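Local coordinates for LPXTG cell wall surface protein (Streptococcus gordonii, PDB 4IGB) that is a peptidoglycan-anchored surface protein whose N-terminal region, the part in this chain, probably mediates bacterial adhesion, at residues Asp49-Ser54 against Met70-Leu75. Numbering follows the deposited sequence.
Sequences DQFHLS and MENFTL
Gln50 and Glu71 lie diagonally across an antiparallel ladder, in the successive non-hydrogen-bonded pairs Gln50–Phe73 and His52–Glu71, and the Glu71 carboxylate joins these two positions. Gln50 NE2 reaches Glu71 OE2 at 2.8 Å on the anti side, with the carboxylate nearly perpendicular to the amide plane (89°). A bend at chi2 (74°) swings the Glu71 carboxylate back across the ladder, where OE1 takes a longer, more bent bond from His52 ND1 at 3.2 Å. Both carboxylate oxygens are thus engaged; Lys44 binds Gln50 OE1, and Glu69 receives His52 NE2.

The backbone N-H and C=O groups of Asp49–Thr74, Phe51–Asn72 and Leu53–Met70 are joined by two bonds a pair; Asn72 N to Phe51 O is the shortest, 2.7 Å. Asp49 O also accepts from Thr74 OG1, 3.3 Å away on a lone pair.

On the face of Phe51, Asn72 CB makes a CH-pi contact, 4.2 Å from the ring centroid, while Asn72 ND2 bonds to Glu138. Asp49 OD2 is hydrogen-bonded to the Tyr165 hydroxyl, and His163 stacks on Phe51.

Strand 48-54 is one of two edge strands of its antiparallel sheet; strand 69-76 separates it from strand 136-143, where Glu71 and Phe73 bond to the backbones of Ile142 and Phe140.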
# COMPACT_ATOMS: atom_id res chain seq x y z
N ASP C 49 -15.72 18.16 14.37
CA ASP C 49 -16.05 17.81 15.74
C ASP C 49 -15.50 16.43 16.04
O ASP C 49 -16.01 15.41 15.56
CB ASP C 49 -17.57 17.82 15.95
CG ASP C 49 -17.98 17.13 17.25
OD1 ASP C 49 -17.23 17.19 18.24
OD2 ASP C 49 -19.05 16.50 17.28
N GLN C 50 -14.44 16.39 16.84
CA GLN C 50 -13.77 15.14 17.15
C GLN C 50 -14.06 14.68 18.58
O GLN C 50 -13.94 15.47 19.51
CB GLN C 50 -12.27 15.31 16.96
CG GLN C 50 -11.44 14.24 17.66
CD GLN C 50 -9.96 14.50 17.55
OE1 GLN C 50 -9.53 15.49 16.95
NE2 GLN C 50 -9.17 13.62 18.13
N PHE C 51 -14.42 13.41 18.75
CA PHE C 51 -14.69 12.89 20.08
C PHE C 51 -14.48 11.38 20.19
O PHE C 51 -14.57 10.66 19.19
CB PHE C 51 -16.10 13.26 20.54
CG PHE C 51 -17.18 12.80 19.61
CD1 PHE C 51 -17.78 11.56 19.78
CD2 PHE C 51 -17.61 13.60 18.57
CE1 PHE C 51 -18.77 11.13 18.93
CE2 PHE C 51 -18.61 13.18 17.71
CZ PHE C 51 -19.19 11.94 17.89
N HIS C 52 -14.20 10.92 21.40
CA HIS C 52 -13.97 9.51 21.66
C HIS C 52 -15.28 8.81 22.01
O HIS C 52 -16.23 9.44 22.45
CB HIS C 52 -12.96 9.33 22.80
CG HIS C 52 -12.57 7.91 23.05
ND1 HIS C 52 -11.43 7.35 22.52
CD2 HIS C 52 -13.16 6.94 23.79
CE1 HIS C 52 -11.34 6.09 22.91
NE2 HIS C 52 -12.38 5.82 23.68
N LEU C 53 -15.31 7.49 21.81
CA LEU C 53 -16.50 6.71 22.11
C LEU C 53 -16.14 5.29 22.52
O LEU C 53 -15.18 4.71 22.00
CB LEU C 53 -17.43 6.67 20.89
CG LEU C 53 -18.13 7.97 20.50
CD1 LEU C 53 -18.60 7.91 19.06
CD2 LEU C 53 -19.30 8.26 21.43
N SER C 54 -16.90 4.73 23.45
CA SER C 54 -16.68 3.36 23.89
C SER C 54 -17.87 2.49 23.50
O SER C 54 -19.01 2.81 23.84
CB SER C 54 -16.46 3.31 25.40
OG SER C 54 -15.22 3.90 25.75
N MET C 70 -13.24 3.84 20.07
CA MET C 70 -13.27 4.54 18.78
C MET C 70 -12.96 6.01 18.94
O MET C 70 -13.23 6.61 19.99
CB MET C 70 -14.64 4.37 18.10
CG MET C 70 -14.90 5.35 16.96
SD MET C 70 -16.48 5.12 16.13
CE MET C 70 -16.25 3.52 15.34
N GLU C 71 -12.36 6.60 17.90
CA GLU C 71 -12.20 8.05 17.82
C GLU C 71 -12.97 8.52 16.61
O GLU C 71 -12.69 8.11 15.49
CB GLU C 71 -10.72 8.43 17.70
CG GLU C 71 -10.48 9.91 17.88
CD GLU C 71 -10.61 10.37 19.33
OE1 GLU C 71 -10.79 9.52 20.23
OE2 GLU C 71 -10.53 11.59 19.58
N ASN C 72 -13.95 9.38 16.84
CA ASN C 72 -14.91 9.71 15.80
C ASN C 72 -14.77 11.14 15.34
O ASN C 72 -14.47 12.03 16.14
CB ASN C 72 -16.34 9.45 16.28
CG ASN C 72 -17.32 9.39 15.13
OD1 ASN C 72 -18.42 9.92 15.23
ND2 ASN C 72 -16.94 8.71 14.05
N PHE C 73 -15.01 11.36 14.06
CA PHE C 73 -14.88 12.68 13.47
C PHE C 73 -16.13 13.00 12.67
O PHE C 73 -16.61 12.18 11.89
CB PHE C 73 -13.65 12.75 12.57
CG PHE C 73 -12.36 12.49 13.29
CD1 PHE C 73 -11.53 13.53 13.65
CD2 PHE C 73 -12.00 11.20 13.64
CE1 PHE C 73 -10.34 13.29 14.33
CE2 PHE C 73 -10.82 10.95 14.32
CZ PHE C 73 -9.98 12.00 14.66
N THR C 74 -16.67 14.19 12.89
CA THR C 74 -17.84 14.64 12.18
C THR C 74 -17.62 16.07 11.73
O THR C 74 -16.72 16.75 12.23
CB THR C 74 -19.10 14.56 13.05
OG1 THR C 74 -18.98 15.48 14.14
CG2 THR C 74 -19.27 13.16 13.61
N LEU C 75 -18.43 16.51 10.79
CA LEU C 75 -18.34 17.85 10.26
C LEU C 75 -19.55 18.68 10.68
O LEU C 75 -20.69 18.23 10.53
CB LEU C 75 -18.24 17.79 8.74
CG LEU C 75 -16.86 17.40 8.21
CD1 LEU C 75 -16.92 17.01 6.75
CD2 LEU C 75 -15.88 18.56 8.42